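Local coordinates for sniffer CG10964-PA (Drosophila melanogaster, PDB 1SNY), which probably reduces carbonyl compounds with NADPH, as a Rossmann-fold member of the short-chain dehydrogenase/reductase family, at residues I168-G180 and Y189-L203. Numbering follows the deposited sequence.
With NAP (NADP nicotinamide-adenine-dinucleotide phosphate), chain B.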
ATOM      1  N   ILE A 168     -15.468  -7.591   8.876  1.00 19.72           N
ATOM      2  CA  ILE A 168     -14.440  -8.008   7.939  1.00 21.34           C
ATOM      3  C   ILE A 168     -13.140  -7.923   8.721  1.00 22.10           C
ATOM      4  O   ILE A 168     -12.778  -6.847   9.204  1.00 23.70           O
ATOM      5  CB  ILE A 168     -14.320  -7.058   6.734  1.00 19.22           C
ATOM      6  CG1 ILE A 168     -15.610  -7.086   5.916  1.00 19.67           C
ATOM      7  CG2 ILE A 168     -13.106  -7.446   5.892  1.00 18.62           C
ATOM      8  CD1 ILE A 168     -15.703  -5.963   4.885  1.00 20.03           C
ATOM      9  N   ILE A 169     -12.450  -9.045   8.866  1.00 21.62           N
ATOM     10  CA  ILE A 169     -11.183  -9.036   9.579  1.00 20.89           C
ATOM     11  C   ILE A 169     -10.095  -9.270   8.547  1.00 20.20           C
ATOM     12  O   ILE A 169     -10.050 -10.324   7.905  1.00 19.58           O
ATOM     13  CB  ILE A 169     -11.081 -10.160  10.629  1.00 22.18           C
ATOM     14  CG1 ILE A 169     -12.315 -10.169  11.538  1.00 21.52           C
ATOM     15  CG2 ILE A 169      -9.802  -9.954  11.462  1.00 24.13           C
ATOM     16  CD1 ILE A 169     -12.429  -8.977  12.451  1.00 25.95           C
ATOM     17  N   ASN A 170      -9.232  -8.280   8.365  1.00 18.27           N
ATOM     18  CA  ASN A 170      -8.144  -8.419   7.408  1.00 18.98           C
ATOM     19  C   ASN A 170      -6.871  -8.809   8.124  1.00 19.71           C
ATOM     20  O   ASN A 170      -6.361  -8.055   8.954  1.00 20.73           O
ATOM     21  CB  ASN A 170      -7.899  -7.114   6.652  1.00 17.32           C
ATOM     22  CG  ASN A 170      -9.042  -6.760   5.725  1.00 21.41           C
ATOM     23  OD1 ASN A 170      -9.580  -7.626   5.032  1.00 18.81           O
ATOM     24  ND2 ASN A 170      -9.415  -5.489   5.703  1.00 18.46           N
HETATM   25  N   MSE A 171      -6.359  -9.986   7.812  1.00 19.51           N
HETATM   26  CA  MSE A 171      -5.135 -10.419   8.451  1.00 21.03           C
HETATM   27  C   MSE A 171      -4.006  -9.576   7.891  1.00 22.44           C
HETATM   28  O   MSE A 171      -3.665  -9.686   6.717  1.00 19.63           O
HETATM   29  CB  MSE A 171      -4.873 -11.902   8.188  1.00 21.87           C
HETATM   30  CG  MSE A 171      -3.861 -12.500   9.153  1.00 24.18           C
HETATM   31 SE   MSE A 171      -4.481 -12.631  10.995  1.00 27.17          SE
HETATM   32  CE  MSE A 171      -5.710 -11.153  11.150  1.00 34.77           C
ATOM     33  N   SER A 172      -3.446  -8.711   8.731  1.00 20.23           N
ATOM     34  CA  SER A 172      -2.359  -7.836   8.302  1.00 20.53           C
ATOM     35  C   SER A 172      -1.052  -8.298   8.936  1.00 19.06           C
ATOM     36  O   SER A 172      -0.899  -9.468   9.238  1.00 22.27           O
ATOM     37  CB  SER A 172      -2.675  -6.387   8.697  1.00 20.06           C
ATOM     38  OG  SER A 172      -1.750  -5.478   8.117  1.00 21.27           O
ATOM     39  N   SER A 173      -0.113  -7.382   9.143  1.00 19.63           N
ATOM     40  CA  SER A 173       1.178  -7.723   9.746  1.00 22.07           C
ATOM     41  C   SER A 173       1.829  -6.500  10.376  1.00 22.65           C
ATOM     42  O   SER A 173       1.638  -5.390   9.895  1.00 19.33           O
ATOM     43  CB  SER A 173       2.130  -8.291   8.695  1.00 24.88           C
ATOM     44  OG  SER A 173       3.461  -8.303   9.193  1.00 26.58           O
ATOM     45  N   ILE A 174       2.601  -6.703  11.446  1.00 22.94           N
ATOM     46  CA  ILE A 174       3.262  -5.579  12.110  1.00 24.85           C
ATOM     47  C   ILE A 174       4.270  -4.952  11.149  1.00 24.48           C
ATOM     48  O   ILE A 174       4.636  -3.785  11.289  1.00 22.97           O
ATOM     49  CB  ILE A 174       3.988  -6.025  13.409  1.00 24.84           C
ATOM     50  CG1 ILE A 174       4.457  -4.801  14.201  1.00 27.19           C
ATOM     51  CG2 ILE A 174       5.191  -6.882  13.069  1.00 25.68           C
ATOM     52  CD1 ILE A 174       3.343  -3.964  14.801  1.00 26.66           C
ATOM     53  N   LEU A 175       4.712  -5.731  10.165  1.00 23.75           N
ATOM     54  CA  LEU A 175       5.663  -5.230   9.175  1.00 25.52           C
ATOM     55  C   LEU A 175       4.964  -4.193   8.306  1.00 24.20           C
ATOM     56  O   LEU A 175       5.605  -3.456   7.554  1.00 24.55           O
ATOM     57  CB  LEU A 175       6.194  -6.369   8.304  1.00 24.96           C
ATOM     58  CG  LEU A 175       6.954  -7.494   9.018  1.00 28.97           C
ATOM     59  CD1 LEU A 175       7.434  -8.513   8.006  1.00 28.17           C
ATOM     60  CD2 LEU A 175       8.135  -6.915   9.774  1.00 30.22           C
ATOM     61  N   GLY A 176       3.640  -4.151   8.411  1.00 23.22           N
ATOM     62  CA  GLY A 176       2.864  -3.182   7.666  1.00 23.18           C
ATOM     63  C   GLY A 176       2.789  -1.887   8.452  1.00 22.27           C
ATOM     64  O   GLY A 176       2.245  -0.895   7.981  1.00 20.81           O
ATOM     65  N   SER A 177       3.332  -1.903   9.667  1.00 21.86           N
ATOM     66  CA  SER A 177       3.330  -0.707  10.505  1.00 23.08           C
ATOM     67  C   SER A 177       4.475   0.184  10.047  1.00 21.77           C
ATOM     68  O   SER A 177       5.636  -0.102  10.329  1.00 26.14           O
ATOM     69  CB  SER A 177       3.537  -1.078  11.975  1.00 23.51           C
ATOM     70  OG  SER A 177       3.705   0.091  12.751  1.00 28.20           O
ATOM     71  N   ILE A 178       4.152   1.265   9.345  1.00 22.48           N
ATOM     72  CA  ILE A 178       5.186   2.154   8.839  1.00 22.84           C
ATOM     73  C   ILE A 178       5.926   2.835   9.986  1.00 25.72           C
ATOM     74  O   ILE A 178       7.159   2.896   9.994  1.00 25.58           O
ATOM     75  CB  ILE A 178       4.595   3.212   7.891  1.00 22.20           C
ATOM     76  CG1 ILE A 178       3.846   2.519   6.743  1.00 23.49           C
ATOM     77  CG2 ILE A 178       5.716   4.076   7.308  1.00 23.31           C
ATOM     78  CD1 ILE A 178       3.152   3.475   5.780  1.00 18.90           C
ATOM     79  N   GLN A 179       5.176   3.333  10.962  1.00 27.92           N
ATOM     80  CA  GLN A 179       5.799   3.990  12.100  1.00 28.78           C
ATOM     81  C   GLN A 179       6.791   3.065  12.801  1.00 29.80           C
ATOM     82  O   GLN A 179       7.830   3.518  13.285  1.00 30.56           O
ATOM     83  CB  GLN A 179       4.744   4.456  13.106  1.00 29.72           C
ATOM     84  CG  GLN A 179       5.359   5.113  14.348  1.00 34.08           C
ATOM     85  CD  GLN A 179       4.321   5.642  15.315  1.00 34.05           C
ATOM     86  OE1 GLN A 179       3.601   6.594  15.016  1.00 38.42           O
ATOM     87  NE2 GLN A 179       4.239   5.022  16.488  1.00 37.08           N
ATOM     88  N   GLY A 180       6.476   1.771  12.852  1.00 27.75           N
ATOM     89  CA  GLY A 180       7.348   0.824  13.520  1.00 29.39           C
ATOM     90  C   GLY A 180       8.422   0.159  12.676  1.00 31.26           C
ATOM     91  O   GLY A 180       9.191  -0.663  13.178  1.00 32.79           O
ATOM     92  N   TYR A 189       6.115  -7.213   0.542  1.00 19.24           N
ATOM     93  CA  TYR A 189       5.302  -7.534   1.701  1.00 18.24           C
ATOM     94  C   TYR A 189       4.834  -6.297   2.461  1.00 18.81           C
ATOM     95  O   TYR A 189       3.636  -6.130   2.689  1.00 18.51           O
ATOM     96  CB  TYR A 189       6.061  -8.475   2.637  1.00 19.17           C
ATOM     97  CG  TYR A 189       5.160  -9.145   3.652  1.00 21.17           C
ATOM     98  CD1 TYR A 189       4.199 -10.083   3.250  1.00 23.20           C
ATOM     99  CD2 TYR A 189       5.245  -8.827   5.005  1.00 22.52           C
ATOM    100  CE1 TYR A 189       3.348 -10.687   4.172  1.00 23.22           C
ATOM    101  CE2 TYR A 189       4.398  -9.425   5.940  1.00 23.12           C
ATOM    102  CZ  TYR A 189       3.455 -10.354   5.518  1.00 25.57           C
ATOM    103  OH  TYR A 189       2.628 -10.945   6.442  1.00 24.65           O
ATOM    104  N   ARG A 190       5.765  -5.421   2.829  1.00 19.49           N
ATOM    105  CA  ARG A 190       5.393  -4.217   3.574  1.00 18.48           C
ATOM    106  C   ARG A 190       4.405  -3.335   2.826  1.00 18.07           C
ATOM    107  O   ARG A 190       3.399  -2.900   3.391  1.00 19.72           O
ATOM    108  CB  ARG A 190       6.624  -3.387   3.923  1.00 19.25           C
ATOM    109  CG  ARG A 190       7.556  -4.005   4.959  1.00 23.66           C
ATOM    110  CD  ARG A 190       8.643  -3.000   5.318  1.00 24.17           C
ATOM    111  NE  ARG A 190       9.719  -3.556   6.135  1.00 25.31           N
ATOM    112  CZ  ARG A 190       9.639  -3.766   7.443  1.00 28.52           C
ATOM    113  NH1 ARG A 190       8.525  -3.472   8.102  1.00 27.14           N
ATOM    114  NH2 ARG A 190      10.689  -4.252   8.098  1.00 28.62           N
ATOM    115  N   THR A 191       4.675  -3.057   1.556  1.00 16.88           N
ATOM    116  CA  THR A 191       3.757  -2.208   0.820  1.00 16.32           C
ATOM    117  C   THR A 191       2.359  -2.805   0.743  1.00 15.13           C
ATOM    118  O   THR A 191       1.363  -2.081   0.823  1.00 13.51           O
ATOM    119  CB  THR A 191       4.251  -1.916  -0.623  1.00 18.14           C
ATOM    120  OG1 THR A 191       4.451  -3.148  -1.327  1.00 15.35           O
ATOM    121  CG2 THR A 191       5.546  -1.124  -0.590  1.00 17.19           C
ATOM    122  N   SER A 192       2.272  -4.125   0.570  1.00 14.23           N
ATOM    123  CA  SER A 192       0.972  -4.763   0.463  1.00 15.38           C
ATOM    124  C   SER A 192       0.181  -4.762   1.752  1.00 13.74           C
ATOM    125  O   SER A 192      -1.034  -4.644   1.726  1.00 14.49           O
ATOM    126  CB  SER A 192       1.103  -6.218  -0.036  1.00 15.36           C
ATOM    127  OG  SER A 192       1.632  -7.089   0.961  1.00 16.51           O
ATOM    128  N   LYS A 193       0.866  -4.898   2.883  1.00 15.84           N
ATOM    129  CA  LYS A 193       0.163  -4.909   4.165  1.00 15.34           C
ATOM    130  C   LYS A 193      -0.183  -3.486   4.607  1.00 15.20           C
ATOM    131  O   LYS A 193      -1.221  -3.274   5.223  1.00 17.38           O
ATOM    132  CB  LYS A 193       1.002  -5.645   5.223  1.00 13.93           C
ATOM    133  CG  LYS A 193       1.167  -7.142   4.955  1.00 15.72           C
ATOM    134  CD  LYS A 193      -0.182  -7.873   4.885  1.00 15.72           C
ATOM    135  CE  LYS A 193       0.002  -9.378   5.086  1.00 17.91           C
ATOM    136  NZ  LYS A 193      -1.297 -10.112   5.108  1.00 19.07           N
ATOM    137  N   SER A 194       0.673  -2.509   4.303  1.00 14.77           N
ATOM    138  CA  SER A 194       0.334  -1.128   4.645  1.00 15.21           C
ATOM    139  C   SER A 194      -0.828  -0.728   3.749  1.00 14.98           C
ATOM    140  O   SER A 194      -1.698   0.036   4.150  1.00 16.03           O
ATOM    141  CB  SER A 194       1.521  -0.165   4.429  1.00 10.31           C
ATOM    142  OG  SER A 194       2.544  -0.424   5.361  1.00 17.57           O
ATOM    143  N   ALA A 195      -0.852  -1.247   2.521  1.00 14.23           N
ATOM    144  CA  ALA A 195      -1.950  -0.937   1.617  1.00 13.04           C
ATOM    145  C   ALA A 195      -3.242  -1.582   2.129  1.00 12.60           C
ATOM    146  O   ALA A 195      -4.311  -0.984   2.044  1.00 14.68           O
ATOM    147  CB  ALA A 195      -1.632  -1.445   0.190  1.00 14.56           C
ATOM    148  N   LEU A 196      -3.144  -2.812   2.633  1.00 14.74           N
ATOM    149  CA  LEU A 196      -4.310  -3.514   3.172  1.00 15.44           C
ATOM    150  C   LEU A 196      -4.859  -2.699   4.340  1.00 15.29           C
ATOM    151  O   LEU A 196      -6.061  -2.546   4.486  1.00 13.93           O
ATOM    152  CB  LEU A 196      -3.917  -4.907   3.666  1.00 15.53           C
ATOM    153  CG  LEU A 196      -5.021  -5.771   4.282  1.00 17.08           C
ATOM    154  CD1 LEU A 196      -6.104  -6.047   3.241  1.00 18.40           C
ATOM    155  CD2 LEU A 196      -4.415  -7.060   4.819  1.00 16.56           C
ATOM    156  N   ASN A 197      -3.962  -2.168   5.166  1.00 17.60           N
ATOM    157  CA  ASN A 197      -4.398  -1.358   6.304  1.00 15.97           C
ATOM    158  C   ASN A 197      -5.195  -0.133   5.863  1.00 15.36           C
ATOM    159  O   ASN A 197      -6.224   0.187   6.462  1.00 16.67           O
ATOM    160  CB  ASN A 197      -3.199  -0.915   7.141  1.00 18.13           C
ATOM    161  CG  ASN A 197      -2.636  -2.042   7.991  1.00 19.63           C
ATOM    162  OD1 ASN A 197      -3.260  -3.098   8.140  1.00 18.25           O
ATOM    163  ND2 ASN A 197      -1.454  -1.821   8.559  1.00 21.43           N
ATOM    164  N   ALA A 198      -4.721   0.563   4.835  1.00 15.13           N
ATOM    165  CA  ALA A 198      -5.423   1.738   4.329  1.00 15.41           C
ATOM    166  C   ALA A 198      -6.812   1.314   3.827  1.00 17.26           C
ATOM    167  O   ALA A 198      -7.787   2.057   3.942  1.00 14.79           O
ATOM    168  CB  ALA A 198      -4.601   2.404   3.199  1.00 16.89           C
ATOM    169  N   ALA A 199      -6.904   0.117   3.260  1.00 17.20           N
ATOM    170  CA  ALA A 199      -8.191  -0.386   2.786  1.00 16.53           C
ATOM    171  C   ALA A 199      -9.096  -0.667   3.993  1.00 17.82           C
ATOM    172  O   ALA A 199     -10.298  -0.404   3.980  1.00 18.13           O
ATOM    173  CB  ALA A 199      -7.978  -1.670   1.974  1.00 20.43           C
ATOM    174  N   THR A 200      -8.504  -1.212   5.044  1.00 17.47           N
ATOM    175  CA  THR A 200      -9.263  -1.496   6.256  1.00 18.63           C
ATOM    176  C   THR A 200      -9.895  -0.212   6.803  1.00 17.48           C
ATOM    177  O   THR A 200     -11.067  -0.202   7.194  1.00 16.82           O
ATOM    178  CB  THR A 200      -8.358  -2.102   7.339  1.00 17.96           C
ATOM    179  OG1 THR A 200      -8.000  -3.442   6.971  1.00 19.54           O
ATOM    180  CG2 THR A 200      -9.072  -2.106   8.689  1.00 17.87           C
ATOM    181  N   LYS A 201      -9.119   0.868   6.829  1.00 19.41           N
ATOM    182  CA  LYS A 201      -9.627   2.143   7.346  1.00 21.02           C
ATOM    183  C   LYS A 201     -10.758   2.655   6.460  1.00 21.65           C
ATOM    184  O   LYS A 201     -11.814   3.023   6.960  1.00 22.33           O
ATOM    185  CB  LYS A 201      -8.497   3.183   7.431  1.00 20.92           C
ATOM    186  CG  LYS A 201      -8.890   4.478   8.146  1.00 25.10           C
ATOM    187  CD  LYS A 201      -9.284   4.207   9.596  1.00 26.69           C
ATOM    188  CE  LYS A 201      -9.507   5.497  10.392  1.00 30.23           C
ATOM    189  NZ  LYS A 201      -8.232   6.223  10.669  1.00 32.72           N
ATOM    190  N   SER A 202     -10.564   2.664   5.143  1.00 19.93           N
ATOM    191  CA  SER A 202     -11.635   3.137   4.266  1.00 20.31           C
ATOM    192  C   SER A 202     -12.885   2.274   4.372  1.00 19.63           C
ATOM    193  O   SER A 202     -14.002   2.793   4.379  1.00 21.62           O
ATOM    194  CB  SER A 202     -11.179   3.200   2.802  1.00 20.73           C
ATOM    195  OG  SER A 202     -10.564   4.444   2.525  1.00 21.01           O
ATOM    196  N   LEU A 203     -12.709   0.961   4.447  1.00 21.07           N
ATOM    197  CA  LEU A 203     -13.872   0.094   4.572  1.00 20.52           C
ATOM    198  C   LEU A 203     -14.640   0.423   5.861  1.00 21.20           C
ATOM    199  O   LEU A 203     -15.869   0.442   5.855  1.00 22.84           O
ATOM    200  CB  LEU A 203     -13.456  -1.379   4.568  1.00 18.74           C
ATOM    201  CG  LEU A 203     -13.048  -1.996   3.223  1.00 17.74           C
ATOM    202  CD1 LEU A 203     -12.338  -3.314   3.464  1.00 14.14           C
ATOM    203  CD2 LEU A 203     -14.293  -2.200   2.348  1.00 18.26           C
TER
HETATM  204  PA  NAP B 400       1.134 -19.618   5.016  1.00 34.06           P
HETATM  205  O1A NAP B 400       1.997 -19.441   3.916  1.00 36.40           O
HETATM  206  O2A NAP B 400       1.221 -20.738   6.033  1.00 36.32           O
HETATM  207  O5B NAP B 400      -0.382 -19.660   4.509  1.00 35.73           O
HETATM  208  C5B NAP B 400      -0.814 -18.736   3.475  1.00 35.49           C
HETATM  209  C4B NAP B 400      -2.232 -19.300   3.143  1.00 34.84           C
HETATM  210  O4B NAP B 400      -2.801 -18.405   2.078  1.00 33.30           O
HETATM  211  C3B NAP B 400      -2.247 -20.711   2.474  1.00 35.05           C
HETATM  212  O3B NAP B 400      -3.431 -21.377   2.941  1.00 35.69           O
HETATM  213  C2B NAP B 400      -2.260 -20.384   0.996  1.00 34.43           C
HETATM  214  O2B NAP B 400      -2.712 -21.408   0.121  1.00 35.80           O
HETATM  215  C1B NAP B 400      -3.180 -19.143   0.942  1.00 32.59           C
HETATM  216  N9A NAP B 400      -2.972 -18.454  -0.321  1.00 30.85           N
HETATM  217  C8A NAP B 400      -1.879 -17.806  -0.859  1.00 31.11           C
HETATM  218  N7A NAP B 400      -2.088 -17.306  -2.071  1.00 27.18           N
HETATM  219  C5A NAP B 400      -3.404 -17.654  -2.334  1.00 28.11           C
HETATM  220  C6A NAP B 400      -4.197 -17.407  -3.470  1.00 27.78           C
HETATM  221  N6A NAP B 400      -3.830 -16.749  -4.599  1.00 29.95           N
HETATM  222  N1A NAP B 400      -5.518 -17.890  -3.442  1.00 29.72           N
HETATM  223  C2A NAP B 400      -6.015 -18.589  -2.328  1.00 28.49           C
HETATM  224  N3A NAP B 400      -5.252 -18.849  -1.199  1.00 27.91           N
HETATM  225  C4A NAP B 400      -3.954 -18.362  -1.250  1.00 28.80           C
HETATM  226  O3  NAP B 400       1.145 -18.300   5.887  1.00 33.79           O
HETATM  227  PN  NAP B 400       0.446 -17.890   7.238  1.00 35.82           P
HETATM  228  O1N NAP B 400       1.454 -17.617   8.275  1.00 34.15           O
HETATM  229  O2N NAP B 400      -0.549 -18.956   7.537  1.00 33.07           O
HETATM  230  O5D NAP B 400      -0.226 -16.509   6.853  1.00 34.68           O
HETATM  231  C5D NAP B 400      -1.631 -16.252   7.196  1.00 34.55           C
HETATM  232  C4D NAP B 400      -1.867 -14.754   7.125  1.00 33.92           C
HETATM  233  O4D NAP B 400      -1.243 -14.106   8.263  1.00 33.91           O
HETATM  234  C3D NAP B 400      -1.277 -14.029   5.872  1.00 33.76           C
HETATM  235  O3D NAP B 400      -2.200 -13.031   5.375  1.00 33.50           O
HETATM  236  C2D NAP B 400       0.024 -13.449   6.407  1.00 33.37           C
HETATM  237  O2D NAP B 400       0.516 -12.370   5.642  1.00 31.55           O
HETATM  238  C1D NAP B 400      -0.354 -13.045   7.781  1.00 33.88           C
HETATM  239  N1N NAP B 400       0.719 -13.003   8.799  1.00 33.27           N
HETATM  240  C2N NAP B 400       1.505 -14.124   9.219  1.00 34.79           C
HETATM  241  C3N NAP B 400       2.483 -13.897  10.201  1.00 35.43           C
HETATM  242  C7N NAP B 400       3.353 -15.063  10.689  1.00 36.64           C
HETATM  243  O7N NAP B 400       4.180 -14.800  11.542  1.00 36.09           O
HETATM  244  N7N NAP B 400       3.204 -16.268  10.208  1.00 34.88           N
HETATM  245  C4N NAP B 400       2.695 -12.565  10.780  1.00 36.38           C
HETATM  246  C5N NAP B 400       1.885 -11.496  10.323  1.00 34.79           C
HETATM  247  C6N NAP B 400       0.891 -11.697   9.331  1.00 35.24           C
HETATM  248  P2B NAP B 400      -1.707 -22.504  -0.576  1.00 38.77           P
HETATM  249  O1X NAP B 400      -1.436 -23.559   0.501  1.00 35.96           O
HETATM  250  O2X NAP B 400      -2.558 -22.995  -1.699  1.00 35.62           O
HETATM  251  O3X NAP B 400      -0.437 -21.768  -0.976  1.00 35.63           O
HETATM  252  O   HOH W   1       4.527 -11.307   8.375  1.00 46.56           O
HETATM  253  O   HOH W   2       5.279  -0.944   6.210  1.00 18.54           O
HETATM  254  O   HOH W   3      -0.047   0.606   8.034  1.00 24.87           O
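Strand 168-171 runs antiparallel to helix 189-203, with axes 9.4 Å apart at 166°, and the chain beyond the strand closes on the helix until the CA atoms of Gly176 and Ser194 lie 4.4 Å apart. Gly176 lacks a side chain where a CB would collide with Lys193 CB. Between strand and helix, the Asn170 amide donates through ND2 to Thr200 OG1, nearly straight (167°) and in the amide plane; its OD1 accepts from Asn108 ND2, and Ser216 also bonds Thr200 OG1. With OG anti to the backbone N (chi1 -171°), Ser172 donates to Asn197 OD1 at 2.8 Å. Ser194 OG donates to Gly176 O, 2.7 Å away, and a water joins that carbonyl to Asn197 ND2. Arg190, extended from CG to NE, donates from NH1 to Leu175 O at 3.0 Å, on a lone pair in the carbonyl plane, though the bond is bent and the oxygen lies somewhat off the guanidinium plane; NH2 holds Gly184 O. A leucine here would probably leave Leu175 O without its guanidinium donor and Gly184 O without its NH2 bond. Lys193 CG lies over one face of the Tyr189 ring, offset toward its rim. Lys193 NZ donates to Met171 O at 2.9 Å and also to NAP O3D, with a weak bond to O2D. Tyr189 OH and NAP O2D share a 2.7 Å hydrogen bond, and a water links the same hydroxyl to Ser173 OG. Tyrosine and lysine four residues apart, both gripping the nicotinamide ribose, form the YxxxK motif of the short-chain dehydrogenase/reductase family, here on a helix packed against its Rossmann-fold sheet.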